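Local coordinates for hypothetical leucine rich repeat protein (Pseudoflavonifractor capillosus, PDB 4OJU) that is of unknown function but, as a leucine-rich repeat domain of the BspA type from a larger SLH-domain protein, probably binds other proteins, at residues Y87-S92 / F108-L114; A2-E6 / E17-D21; S97-I103 / P120-M126; T37-A43 / I68-P74. All blocks are in the same frame, centred on the assembly; numbering follows the deposited sequence. Where two conformers were deposited one is given.

Interaction 1 of 4, residues Y87-S92 / F108-L114. With MG (magnesium ion), chain H.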
loop_
_atom_site.group_PDB
_atom_site.type_symbol
_atom_site.label_atom_id
_atom_site.label_comp_id
_atom_site.label_asym_id
_atom_site.label_seq_id
_atom_site.Cartn_x
_atom_site.Cartn_y
_atom_site.Cartn_z
ATOM N N TYR A 87 -6.489 2.141 13.316
ATOM C CA TYR A 87 -6.149 0.925 14.062
ATOM C C TYR A 87 -7.373 0.313 14.756
ATOM O O TYR A 87 -7.235 -0.355 15.783
ATOM C CB TYR A 87 -4.985 1.174 15.058
ATOM C CG TYR A 87 -3.816 1.871 14.398
ATOM C CD1 TYR A 87 -2.988 1.195 13.504
ATOM C CD2 TYR A 87 -3.568 3.221 14.622
ATOM C CE1 TYR A 87 -1.952 1.851 12.837
ATOM C CE2 TYR A 87 -2.518 3.881 13.979
ATOM C CZ TYR A 87 -1.726 3.196 13.074
ATOM O OH TYR A 87 -0.692 3.842 12.444
ATOM N N CYS A 88 -8.555 0.486 14.145
ATOM C CA CYS A 88 -9.819 -0.096 14.635
ATOM C C CYS A 88 -10.000 -1.415 13.910
ATOM O O CYS A 88 -10.597 -1.482 12.844
ATOM C CB CYS A 88 -10.991 0.855 14.425
ATOM S SG CYS A 88 -10.958 2.293 15.521
ATOM N N ASN A 89 -9.433 -2.458 14.487
ATOM C CA ASN A 89 -9.351 -3.727 13.806
ATOM C C ASN A 89 -10.634 -4.522 13.743
ATOM O O ASN A 89 -10.668 -5.495 12.993
ATOM C CB ASN A 89 -8.188 -4.554 14.321
ATOM C CG ASN A 89 -6.897 -4.140 13.625
ATOM O OD1 ASN A 89 -6.874 -3.581 12.485
ATOM N ND2 ASN A 89 -5.795 -4.374 14.309
ATOM N N SER A 90 -11.718 -4.055 14.380
ATOM C CA SER A 90 -13.001 -4.748 14.241
ATOM C C SER A 90 -13.973 -3.903 13.425
ATOM O O SER A 90 -15.090 -4.329 13.192
ATOM C CB SER A 90 -13.605 -5.073 15.604
ATOM O OG SER A 90 -12.717 -5.891 16.337
ATOM N N LEU A 91 -13.553 -2.728 12.967
ATOM C CA LEU A 91 -14.435 -1.812 12.245
ATOM C C LEU A 91 -14.694 -2.313 10.825
ATOM O O LEU A 91 -13.767 -2.382 10.014
ATOM C CB LEU A 91 -13.858 -0.383 12.253
ATOM C CG LEU A 91 -14.683 0.722 11.568
ATOM C CD1 LEU A 91 -16.103 0.839 12.160
ATOM C CD2 LEU A 91 -13.971 2.055 11.652
ATOM N N SER A 92 -15.959 -2.670 10.525
ATOM C CA SER A 92 -16.278 -3.160 9.184
ATOM C C SER A 92 -17.388 -2.357 8.510
ATOM O O SER A 92 -17.581 -2.497 7.305
ATOM C CB SER A 92 -16.683 -4.631 9.239
ATOM O OG SER A 92 -17.820 -4.816 10.066
ATOM N N PHE A 108 -9.013 6.418 8.294
ATOM C CA PHE A 108 -9.437 5.014 8.396
ATOM C C PHE A 108 -8.222 4.126 8.144
ATOM O O PHE A 108 -8.315 3.106 7.457
ATOM C CB PHE A 108 -10.587 4.713 7.393
ATOM C CG PHE A 108 -11.851 5.470 7.720
ATOM C CD1 PHE A 108 -12.739 4.989 8.675
ATOM C CD2 PHE A 108 -12.128 6.689 7.107
ATOM C CE1 PHE A 108 -13.901 5.700 8.990
ATOM C CE2 PHE A 108 -13.284 7.409 7.437
ATOM C CZ PHE A 108 -14.145 6.921 8.396
ATOM N N ALA A 109 -7.068 4.526 8.682
ATOM C CA ALA A 109 -5.819 3.800 8.453
ATOM C C ALA A 109 -5.700 2.531 9.276
ATOM O O ALA A 109 -6.146 2.483 10.424
ATOM C CB ALA A 109 -4.627 4.699 8.745
ATOM N N SER A 110 -5.063 1.502 8.693
ATOM C CA SER A 110 -4.815 0.210 9.354
ATOM C C SER A 110 -6.086 -0.371 10.056
ATOM O O SER A 110 -6.032 -0.780 11.225
ATOM C CB SER A 110 -3.666 0.368 10.357
ATOM O OG SER A 110 -3.267 -0.848 10.968
ATOM N N CYS A 111 -7.226 -0.355 9.338
ATOM C CA CYS A 111 -8.523 -0.923 9.745
ATOM C C CYS A 111 -8.670 -2.169 8.908
ATOM O O CYS A 111 -9.244 -2.130 7.820
ATOM C CB CYS A 111 -9.662 0.070 9.494
ATOM S SG CYS A 111 -9.667 1.483 10.616
ATOM N N ASP A 112 -8.126 -3.261 9.389
ATOM C CA ASP A 112 -7.988 -4.480 8.600
ATOM C C ASP A 112 -9.289 -5.233 8.334
ATOM O O ASP A 112 -9.293 -6.053 7.422
ATOM C CB ASP A 112 -6.926 -5.396 9.230
ATOM C CG ASP A 112 -5.541 -4.755 9.301
ATOM O OD1 ASP A 112 -5.284 -3.776 8.534
ATOM O OD2 ASP A 112 -4.695 -5.267 10.060
ATOM N N ALA A 113 -10.388 -4.919 9.046
ATOM C CA ALA A 113 -11.679 -5.566 8.780
ATOM C C ALA A 113 -12.548 -4.685 7.847
ATOM O O ALA A 113 -13.658 -5.079 7.496
ATOM C CB ALA A 113 -12.408 -5.840 10.088
ATOM N N LEU A 114 -12.053 -3.504 7.462
ATOM C CA LEU A 114 -12.803 -2.578 6.596
ATOM C C LEU A 114 -12.586 -2.957 5.128
ATOM O O LEU A 114 -11.473 -2.814 4.606
ATOM C CB LEU A 114 -12.394 -1.129 6.894
ATOM C CG LEU A 114 -13.269 -0.005 6.251
ATOM C CD1 LEU A 114 -14.754 -0.100 6.658
ATOM C CD2 LEU A 114 -12.720 1.360 6.601
HETATM MG MG MG H . -2.562 -4.796 10.441
HETATM O O HOH W 1 -11.227 -2.674 10.581
HETATM O O HOH W 2 -3.127 -4.321 12.336
HETATM O O HOH W 3 -2.679 -2.956 9.492
HETATM O O HOH W 4 -2.221 -6.828 11.363
HETATM O O HOH W 5 -1.721 -5.705 8.647
#
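The backbone oxygens of C88 and L91 both receive a hydrogen bond from one water, which in turn accepts from A113 N, 2.8 Å from the water oxygen. With three protein groups gripping it, this water joins two type I turns, C88 to L91 and C111 to L114, which stack on successive coils. Direct support comes from Y87 N, which donates to A109 O at 2.9 Å, and more weakly from D112 N, 3.4 Å from N89 OD1. The methyl of A113 packs against the turn C88 to L91, its CB 3.4 Å from N89 O. Deeper in, the two cysteines repeat the same torsion, each SG beside its own backbone N (chi1 -71° in both), and C88 CB rests 4.1 Å from C111 SG; no disulfide links them. L91 CD2 reaches the edge of the F108 ring. In the conformer given, S110 OG approaches the Y87 ring obliquely, and the Y87 hydroxyl bonds to Y87 of the second subunit; a second conformer makes both tentative. D112 OD2 binds magnesium at 2.2 Å, and E105 of the second subunit and four waters complete the shell. One of these waters also bonds S110 OG and donates to D112 OD1, 2.9 Å away. The turn is therefore tied to a metal bridge between subunits, in which two carboxylates probably offset the charge of the ion.

Interaction 2 of 4, residues A2-E6 / E17-D21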
loop_
_atom_site.group_PDB
_atom_site.type_symbol
_atom_site.label_atom_id
_atom_site.label_comp_id
_atom_site.label_asym_id
_atom_site.label_seq_id
_atom_site.Cartn_x
_atom_site.Cartn_y
_atom_site.Cartn_z
ATOM N N ALA A 2 -8.560 28.249 15.024
ATOM C CA ALA A 2 -9.244 29.506 14.699
ATOM C C ALA A 2 -10.260 29.923 15.805
ATOM O O ALA A 2 -10.793 31.038 15.770
ATOM C CB ALA A 2 -9.941 29.388 13.348
ATOM N N SER A 3 -10.503 29.037 16.793
ATOM C CA SER A 3 -11.414 29.304 17.914
ATOM C C SER A 3 -10.778 28.830 19.243
ATOM O O SER A 3 -9.604 28.466 19.260
ATOM C CB SER A 3 -12.768 28.632 17.667
ATOM O OG SER A 3 -13.755 29.054 18.594
ATOM N N VAL A 4 -11.552 28.855 20.345
ATOM C CA VAL A 4 -11.162 28.448 21.705
ATOM C C VAL A 4 -12.287 27.555 22.261
ATOM O O VAL A 4 -13.440 27.743 21.875
ATOM C CB VAL A 4 -10.883 29.726 22.568
ATOM C CG1 VAL A 4 -11.161 29.532 24.055
ATOM C CG2 VAL A 4 -9.460 30.215 22.349
ATOM N N VAL A 5 -11.947 26.561 23.110
ATOM C CA VAL A 5 -12.934 25.669 23.733
ATOM C C VAL A 5 -13.753 26.458 24.776
ATOM O O VAL A 5 -13.185 27.065 25.676
ATOM C CB VAL A 5 -12.302 24.395 24.367
ATOM C CG1 VAL A 5 -13.371 23.552 25.077
ATOM C CG2 VAL A 5 -11.562 23.553 23.328
ATOM N N GLU A 6 -15.084 26.445 24.641
ATOM C CA GLU A 6 -15.983 27.078 25.612
ATOM C C GLU A 6 -16.269 26.103 26.735
ATOM O O GLU A 6 -16.203 26.491 27.887
ATOM C CB GLU A 6 -17.287 27.538 24.964
ATOM C CG GLU A 6 -18.203 28.260 25.946
ATOM C CD GLU A 6 -19.523 28.725 25.361
ATOM O OE1 GLU A 6 -20.063 28.017 24.479
ATOM O OE2 GLU A 6 -20.040 29.773 25.813
ATOM N N GLU A 17 -15.846 18.750 22.681
ATOM C CA GLU A 17 -15.401 20.094 23.001
ATOM C C GLU A 17 -16.287 21.028 22.212
ATOM O O GLU A 17 -16.445 20.845 20.993
ATOM C CB GLU A 17 -13.924 20.310 22.689
ATOM C CG GLU A 17 -13.032 19.705 23.752
ATOM C CD GLU A 17 -11.548 19.815 23.488
ATOM O OE1 GLU A 17 -11.166 20.110 22.333
ATOM O OE2 GLU A 17 -10.764 19.575 24.430
ATOM N N ILE A 18 -16.945 21.948 22.905
ATOM C CA ILE A 18 -17.805 22.954 22.286
ATOM C C ILE A 18 -16.952 24.202 22.164
ATOM O O ILE A 18 -16.439 24.679 23.176
ATOM C CB ILE A 18 -19.112 23.183 23.109
ATOM C CG1 ILE A 18 -19.970 21.896 23.121
ATOM C CG2 ILE A 18 -19.907 24.381 22.582
ATOM C CD1 ILE A 18 -21.005 21.877 24.259
ATOM N N TRP A 19 -16.825 24.727 20.934
ATOM C CA TRP A 19 -16.016 25.891 20.585
ATOM C C TRP A 19 -16.824 27.165 20.636
ATOM O O TRP A 19 -18.037 27.115 20.472
ATOM C CB TRP A 19 -15.470 25.685 19.167
ATOM C CG TRP A 19 -14.663 24.437 19.044
ATOM C CD1 TRP A 19 -15.094 23.212 18.629
ATOM C CD2 TRP A 19 -13.284 24.293 19.369
ATOM N NE1 TRP A 19 -14.065 22.307 18.703
ATOM C CE2 TRP A 19 -12.943 22.942 19.162
ATOM C CE3 TRP A 19 -12.294 25.181 19.810
ATOM C CZ2 TRP A 19 -11.645 22.459 19.362
ATOM C CZ3 TRP A 19 -10.994 24.706 19.982
ATOM C CH2 TRP A 19 -10.684 23.357 19.769
ATOM N N PHE A 20 -16.167 28.324 20.812
ATOM C CA PHE A 20 -16.845 29.605 20.802
ATOM C C PHE A 20 -17.472 29.932 19.411
ATOM O O PHE A 20 -18.367 30.769 19.357
ATOM C CB PHE A 20 -15.909 30.716 21.269
ATOM C CG PHE A 20 -15.839 30.796 22.780
ATOM C CD1 PHE A 20 -16.902 31.307 23.516
ATOM C CD2 PHE A 20 -14.719 30.339 23.468
ATOM C CE1 PHE A 20 -16.838 31.369 24.911
ATOM C CE2 PHE A 20 -14.657 30.403 24.865
ATOM C CZ PHE A 20 -15.718 30.909 25.575
ATOM N N ASP A 21 -17.096 29.221 18.318
ATOM C CA ASP A 21 -17.753 29.423 17.013
ATOM C C ASP A 21 -19.140 28.702 16.946
ATOM O O ASP A 21 -19.780 28.732 15.901
ATOM C CB ASP A 21 -16.847 29.000 15.842
ATOM C CG ASP A 21 -16.615 27.521 15.619
ATOM O OD1 ASP A 21 -17.061 26.712 16.454
ATOM O OD2 ASP A 21 -15.976 27.171 14.617
HETATM O O HOH W 6 -20.226 28.253 21.785
#
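With CG anti to the backbone N (chi1 -177°) and the chain extended beyond it, E6 lays its CB and CG across the phenyl ring of F20, whose own CG lies beside its backbone N. E6 CB stands over the ring centre, 3.7 Å from the centroid and 9° off the normal, a CH-pi contact with the two side chains crossing at about a right angle. The carboxylate continues past the ring with its plane turned 44° from it, and E6 OE1 accepts a bond from a water that also donates to W19 O. V4 comes to the same ring from its edge: CG1 lies in the ring plane, 3.7 Å from F20 CE2. These residues sit at the open end of the hairpin formed by strands 5-11 and 14-19, where V5 and W19 make an antiparallel non-hydrogen-bonded pair with diverging side chains. Backbone bonds flank that pair, E6 N to I18 O at 2.7 Å and F20 N to V4 O at 3.0 Å, the second carrying the pairing past the end of strand 14-19. V5 CG2 settles over one face of the W19 six-membered ring, 3.8 Å from its centroid and displaced toward the rim. E17 CB lies over the same face, and E17 OE1 touches V5 CG2 at 3.6 Å. The indole is held at its other end by T25, which bonds W19 NE1 from the neighbouring strand 24-29.

Interaction 3 of 4, residues S97-I103 / P120-M126; sequences SENLIYI and PASVEKM
Partly buried and parallel, this contact joins strands 102-103 and 125-127, neighbours in the mixed sheet, and the turns leading into them, apparently from successive repeats. E98, its chain folded back about CB-CG (chi2 -70°), brings its carboxylate to the N-H groups of the two central residues of the type I turn P120 to V123. In the conformer given, E98 OE1 takes A121 N at 2.8 Å and E98 OE2 takes S122 N at 3.1 Å, both on the syn side and somewhat out of the carboxylate plane. S122 OG accepts from N99 N at 2.9 Å and donates to L100 O at 2.6 Å, so two bonds fix its hydroxyl. I101 O receives E124 N on a lone pair, and I103 N donates to K125 O as Y102 pairs with K125 and I103 with M126. Outside, the I101 side chain runs alongside E124, and K125 CB meets the edge of the Y102 ring. Inside, L100 CD2 packs on V123 CG2 at 3.8 Å, and I103 CD1 on CG of M126, a selenomethionine. K125 and M126 also pair antiparallel with a strand of the third subunit. Such in-register stacking behind short parallel strands is characteristic of a leucine-rich repeat solenoid.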
loop_
_atom_site.group_PDB
_atom_site.type_symbol
_atom_site.label_atom_id
_atom_site.label_comp_id
_atom_site.label_asym_id
_atom_site.label_seq_id
_atom_site.Cartn_x
_atom_site.Cartn_y
_atom_site.Cartn_z
ATOM N N SER A 97 -22.447 10.361 5.946
ATOM C CA SER A 97 -23.665 11.040 5.570
ATOM C C SER A 97 -23.370 12.209 4.668
ATOM O O SER A 97 -22.289 12.793 4.716
ATOM C CB SER A 97 -24.410 11.513 6.821
ATOM O OG SER A 97 -24.836 10.433 7.639
ATOM N N GLU A 98 -24.357 12.571 3.866
ATOM C CA GLU A 98 -24.273 13.735 2.992
ATOM C C GLU A 98 -24.169 14.974 3.860
ATOM O O GLU A 98 -24.951 15.116 4.800
ATOM C CB GLU A 98 -25.475 13.798 2.040
ATOM C CG GLU A 98 -25.462 12.700 0.980
ATOM C CD GLU A 98 -24.401 12.786 -0.103
ATOM O OE1 GLU A 98 -24.264 11.806 -0.882
ATOM O OE2 GLU A 98 -23.742 13.851 -0.203
ATOM N N ASN A 99 -23.117 15.795 3.579
ATOM C CA ASN A 99 -22.604 17.033 4.195
ATOM C C ASN A 99 -21.104 16.916 4.522
ATOM O O ASN A 99 -20.449 17.948 4.663
ATOM C CB ASN A 99 -23.366 17.500 5.441
ATOM C CG ASN A 99 -24.709 18.113 5.145
ATOM O OD1 ASN A 99 -24.832 19.077 4.385
ATOM N ND2 ASN A 99 -25.745 17.561 5.755
ATOM N N LEU A 100 -20.550 15.680 4.639
ATOM C CA LEU A 100 -19.127 15.500 4.875
ATOM C C LEU A 100 -18.366 16.113 3.728
ATOM O O LEU A 100 -18.741 15.856 2.591
ATOM C CB LEU A 100 -18.809 14.015 4.984
ATOM C CG LEU A 100 -17.373 13.635 5.288
ATOM C CD1 LEU A 100 -16.950 14.105 6.734
ATOM C CD2 LEU A 100 -17.210 12.108 5.144
ATOM N N ILE A 101 -17.357 16.951 4.015
ATOM C CA ILE A 101 -16.572 17.601 2.962
ATOM C C ILE A 101 -15.148 17.045 2.908
ATOM O O ILE A 101 -14.607 16.867 1.814
ATOM C CB ILE A 101 -16.541 19.149 3.176
ATOM C CG1 ILE A 101 -17.963 19.773 3.319
ATOM C CG2 ILE A 101 -15.721 19.872 2.083
ATOM C CD1 ILE A 101 -18.913 19.667 2.066
ATOM N N TYR A 102 -14.530 16.843 4.083
ATOM C CA TYR A 102 -13.136 16.442 4.191
ATOM C C TYR A 102 -12.909 15.180 4.984
ATOM O O TYR A 102 -13.465 15.011 6.058
ATOM C CB TYR A 102 -12.336 17.553 4.893
ATOM C CG TYR A 102 -12.417 18.888 4.211
ATOM C CD1 TYR A 102 -11.795 19.103 2.986
ATOM C CD2 TYR A 102 -13.119 19.946 4.787
ATOM C CE1 TYR A 102 -11.880 20.334 2.340
ATOM C CE2 TYR A 102 -13.173 21.196 4.171
ATOM C CZ TYR A 102 -12.573 21.378 2.936
ATOM O OH TYR A 102 -12.667 22.596 2.301
ATOM N N ILE A 103 -12.029 14.326 4.483
ATOM C CA ILE A 103 -11.557 13.133 5.177
ATOM C C ILE A 103 -10.060 13.323 5.285
ATOM O O ILE A 103 -9.362 13.308 4.258
ATOM C CB ILE A 103 -11.965 11.786 4.541
ATOM C CG1 ILE A 103 -13.504 11.746 4.271
ATOM C CG2 ILE A 103 -11.519 10.639 5.500
ATOM C CD1 ILE A 103 -14.048 10.425 3.555
ATOM N N PRO A 120 -19.847 9.924 0.391
ATOM C CA PRO A 120 -20.959 10.813 0.028
ATOM C C PRO A 120 -20.603 11.765 -1.109
ATOM O O PRO A 120 -19.425 12.121 -1.281
ATOM C CB PRO A 120 -21.191 11.603 1.317
ATOM C CG PRO A 120 -20.665 10.728 2.386
ATOM C CD PRO A 120 -19.447 10.124 1.798
ATOM N N ALA A 121 -21.629 12.213 -1.855
ATOM C CA ALA A 121 -21.460 13.148 -2.979
ATOM C C ALA A 121 -20.858 14.508 -2.518
ATOM O O ALA A 121 -20.190 15.183 -3.302
ATOM C CB ALA A 121 -22.802 13.379 -3.679
ATOM N N SER A 122 -21.057 14.875 -1.248
ATOM C CA SER A 122 -20.574 16.145 -0.693
ATOM C C SER A 122 -19.032 16.165 -0.465
ATOM O O SER A 122 -18.444 17.233 -0.341
ATOM C CB SER A 122 -21.307 16.445 0.613
ATOM O OG SER A 122 -21.081 15.390 1.539
ATOM N N VAL A 123 -18.389 15.011 -0.386
ATOM C CA VAL A 123 -16.939 14.948 -0.103
ATOM C C VAL A 123 -16.191 15.607 -1.246
ATOM O O VAL A 123 -16.458 15.302 -2.407
ATOM C CB VAL A 123 -16.429 13.511 0.194
ATOM C CG1 VAL A 123 -14.896 13.458 0.324
ATOM C CG2 VAL A 123 -17.078 12.966 1.466
ATOM N N GLU A 124 -15.296 16.546 -0.911
ATOM C CA GLU A 124 -14.527 17.287 -1.911
ATOM C C GLU A 124 -13.076 16.866 -1.951
ATOM O O GLU A 124 -12.429 16.999 -2.992
ATOM C CB GLU A 124 -14.592 18.790 -1.575
ATOM C CG GLU A 124 -15.976 19.359 -1.818
ATOM C CD GLU A 124 -16.151 20.807 -1.430
ATOM O OE1 GLU A 124 -15.135 21.536 -1.352
ATOM O OE2 GLU A 124 -17.308 21.210 -1.176
ATOM N N LYS A 125 -12.551 16.402 -0.818
ATOM C CA LYS A 125 -11.134 16.107 -0.686
ATOM C C LYS A 125 -10.887 15.008 0.339
ATOM O O LYS A 125 -11.441 15.027 1.439
ATOM C CB LYS A 125 -10.438 17.421 -0.226
ATOM C CG LYS A 125 -8.931 17.425 -0.143
ATOM C CD LYS A 125 -8.456 18.794 0.363
ATOM C CE LYS A 125 -7.043 18.774 0.881
ATOM N NZ LYS A 125 -6.707 20.039 1.586
HETATM N N MSE A 126 -9.963 14.105 -0.019
HETATM C CA MSE A 126 -9.493 13.005 0.832
HETATM C C MSE A 126 -7.979 12.963 0.837
HETATM O O MSE A 126 -7.397 12.883 -0.244
HETATM C CB MSE A 126 -10.023 11.644 0.330
HETATM C CG MSE A 126 -11.543 11.526 0.366
HETATM SE SE MSE A 126 -12.061 9.699 -0.095
HETATM C CE MSE A 126 -11.098 9.383 -1.761
HETATM O O HOH W 7 -12.726 21.734 -0.342
#

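Interaction 4 of 4, residues T37-A43 / I68-P74; sequences TYADIPA and ITGVTVP. With EDO (1,2-ethanediol), chain E.
Strands 38-40 and 70-72 are neighbours in a three-stranded parallel sheet, their axes 4.6 Å apart and 6° from parallel. A39 N donates to G70 O at 2.9 Å and T72 N to A39 O at 3.0 Å, while I41 N reaches T72 O beyond the first strand. Y38, with CG anti to the backbone N (chi1 -167°), folds its ring over G70, whose missing side chain leaves room for it; G70 C and V71 N lie under one ring face, toward the rim. T72 OG1 is in the ring plane at the edge, 2.5 Å from Y38 OH, a hydrogen bond so short that its length is doubtful. Water joins that same T72 hydroxyl to D40 OD1. Opposite this polar surface, A39 and V71 point into the interior, against F63 and F85; segment 68-74 falls in the BspA-type leucine-rich repeat region, and strand 38-40 pairs alongside it. I41 CD1 touches V71 CG2 at 3.6 Å, and I41 CB meets P74 CD at the same distance, the two side chains crossing at about a right angle. At the leading end, T37 OG1 and T69 OG1 share a 2.7 Å bond, and T37 O accepts T69 N.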
loop_
_atom_site.group_PDB
_atom_site.type_symbol
_atom_site.label_atom_id
_atom_site.label_comp_id
_atom_site.label_asym_id
_atom_site.label_seq_id
_atom_site.Cartn_x
_atom_site.Cartn_y
_atom_site.Cartn_z
ATOM N N THR A 37 -20.644 -2.022 20.610
ATOM C CA THR A 37 -19.501 -1.734 19.728
ATOM C C THR A 37 -19.953 -0.943 18.485
ATOM O O THR A 37 -19.135 -0.668 17.615
ATOM C CB THR A 37 -18.773 -3.024 19.353
ATOM O OG1 THR A 37 -19.664 -3.845 18.601
ATOM C CG2 THR A 37 -18.223 -3.767 20.573
ATOM N N TYR A 38 -21.241 -0.606 18.371
ATOM C CA TYR A 38 -21.703 0.246 17.275
ATOM C C TYR A 38 -21.730 1.684 17.795
ATOM O O TYR A 38 -22.417 1.966 18.778
ATOM C CB TYR A 38 -23.079 -0.176 16.702
ATOM C CG TYR A 38 -23.357 0.519 15.387
ATOM C CD1 TYR A 38 -23.849 1.823 15.353
ATOM C CD2 TYR A 38 -23.017 -0.078 14.179
ATOM C CE1 TYR A 38 -24.030 2.497 14.149
ATOM C CE2 TYR A 38 -23.180 0.593 12.969
ATOM C CZ TYR A 38 -23.695 1.877 12.960
ATOM O OH TYR A 38 -23.882 2.530 11.766
ATOM N N ALA A 39 -20.954 2.572 17.177
ATOM C CA ALA A 39 -20.889 3.981 17.582
ATOM C C ALA A 39 -21.869 4.809 16.772
ATOM O O ALA A 39 -21.590 5.156 15.625
ATOM C CB ALA A 39 -19.470 4.513 17.423
ATOM N N ASP A 40 -23.051 5.077 17.348
ATOM C CA ASP A 40 -24.070 5.906 16.697
ATOM C C ASP A 40 -23.804 7.312 17.204
ATOM O O ASP A 40 -24.273 7.678 18.273
ATOM C CB ASP A 40 -25.488 5.381 17.019
ATOM C CG ASP A 40 -26.618 5.984 16.196
ATOM O OD1 ASP A 40 -26.327 6.643 15.162
ATOM O OD2 ASP A 40 -27.788 5.789 16.567
ATOM N N ILE A 41 -22.937 8.049 16.514
ATOM C CA ILE A 41 -22.476 9.364 16.963
ATOM C C ILE A 41 -23.616 10.383 16.946
ATOM O O ILE A 41 -24.253 10.543 15.905
ATOM C CB ILE A 41 -21.259 9.859 16.116
ATOM C CG1 ILE A 41 -20.050 8.904 16.235
ATOM C CG2 ILE A 41 -20.885 11.302 16.481
ATOM C CD1 ILE A 41 -18.896 9.158 15.181
ATOM N N PRO A 42 -23.868 11.104 18.067
ATOM C CA PRO A 42 -24.960 12.105 18.052
ATOM C C PRO A 42 -24.632 13.277 17.127
ATOM O O PRO A 42 -23.465 13.656 16.987
ATOM C CB PRO A 42 -25.084 12.549 19.507
ATOM C CG PRO A 42 -23.858 12.098 20.182
ATOM C CD PRO A 42 -23.203 11.025 19.386
ATOM N N ALA A 43 -25.667 13.820 16.475
ATOM C CA ALA A 43 -25.545 14.965 15.567
ATOM C C ALA A 43 -25.404 16.280 16.342
ATOM O O ALA A 43 -25.001 17.293 15.775
ATOM C CB ALA A 43 -26.769 15.035 14.664
ATOM N N ILE A 68 -14.680 -0.660 18.189
ATOM C CA ILE A 68 -15.916 -0.451 17.434
ATOM C C ILE A 68 -15.997 -1.377 16.210
ATOM O O ILE A 68 -14.987 -1.655 15.565
ATOM C CB ILE A 68 -16.140 1.031 17.041
ATOM C CG1 ILE A 68 -15.020 1.581 16.123
ATOM C CG2 ILE A 68 -16.346 1.903 18.299
ATOM C CD1 ILE A 68 -15.424 2.937 15.370
ATOM N N THR A 69 -17.203 -1.872 15.932
ATOM C CA THR A 69 -17.483 -2.752 14.793
ATOM C C THR A 69 -18.170 -1.963 13.686
ATOM O O THR A 69 -18.123 -2.349 12.523
ATOM C CB THR A 69 -18.334 -3.947 15.224
ATOM O OG1 THR A 69 -19.481 -3.459 15.924
ATOM C CG2 THR A 69 -17.556 -4.945 16.091
ATOM N N GLY A 70 -18.824 -0.885 14.064
ATOM C CA GLY A 70 -19.554 -0.036 13.134
ATOM C C GLY A 70 -19.673 1.381 13.636
ATOM O O GLY A 70 -19.537 1.635 14.835
ATOM N N VAL A 71 -19.904 2.314 12.724
ATOM C CA VAL A 71 -20.044 3.710 13.085
ATOM C C VAL A 71 -20.970 4.432 12.113
ATOM O O VAL A 71 -20.884 4.226 10.903
ATOM C CB VAL A 71 -18.664 4.449 13.211
ATOM C CG1 VAL A 71 -17.882 4.459 11.896
ATOM C CG2 VAL A 71 -18.830 5.882 13.761
ATOM N N THR A 72 -21.835 5.304 12.664
ATOM C CA THR A 72 -22.625 6.250 11.891
ATOM C C THR A 72 -22.056 7.618 12.206
ATOM O O THR A 72 -22.042 8.022 13.367
ATOM C CB THR A 72 -24.115 6.165 12.171
ATOM O OG1 THR A 72 -24.577 4.901 11.722
ATOM C CG2 THR A 72 -24.897 7.249 11.442
ATOM N N VAL A 73 -21.536 8.295 11.191
ATOM C CA VAL A 73 -21.037 9.661 11.273
ATOM C C VAL A 73 -22.238 10.524 10.839
ATOM O O VAL A 73 -22.687 10.380 9.704
ATOM C CB VAL A 73 -19.773 9.853 10.408
ATOM C CG1 VAL A 73 -19.279 11.292 10.488
ATOM C CG2 VAL A 73 -18.673 8.876 10.824
ATOM N N PRO A 74 -22.860 11.300 11.748
ATOM C CA PRO A 74 -24.119 11.988 11.398
ATOM C C PRO A 74 -23.927 13.119 10.401
ATOM O O PRO A 74 -22.805 13.605 10.247
ATOM C CB PRO A 74 -24.621 12.496 12.746
ATOM C CG PRO A 74 -23.366 12.731 13.518
ATOM C CD PRO A 74 -22.486 11.561 13.148
HETATM C C1 EDO E . -28.873 9.701 17.350
HETATM O O1 EDO E . -27.940 9.428 16.313
HETATM C C2 EDO E . -28.354 9.139 18.683
HETATM O O2 EDO E . -26.979 9.442 18.804
HETATM O O HOH W 8 -27.357 5.021 12.617
#

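Interactions 1, 3 and 4 join neighbouring segments that run side by side in the solenoid, whereas interaction 2 pairs the two strands at the open end of a surface hairpin, on the opposite side of the chain's centre from interaction 1. Interaction 1 is the most buried, and interactions 3 and 4 are partly so. Interaction 4 leads into both others: T69 O meets S92 N of interaction 1 at 3.0 Å, and V73 O probably bonds S97 OG of interaction 3. F108 and I103 pack together where interactions 1 and 3 touch. Their chemistry differs: water and metal in the turns, carboxylate-to-backbone bonds in 97-103/120-126, paired hydroxyls in 37-43/68-74, and CH-pi contacts in the hairpin.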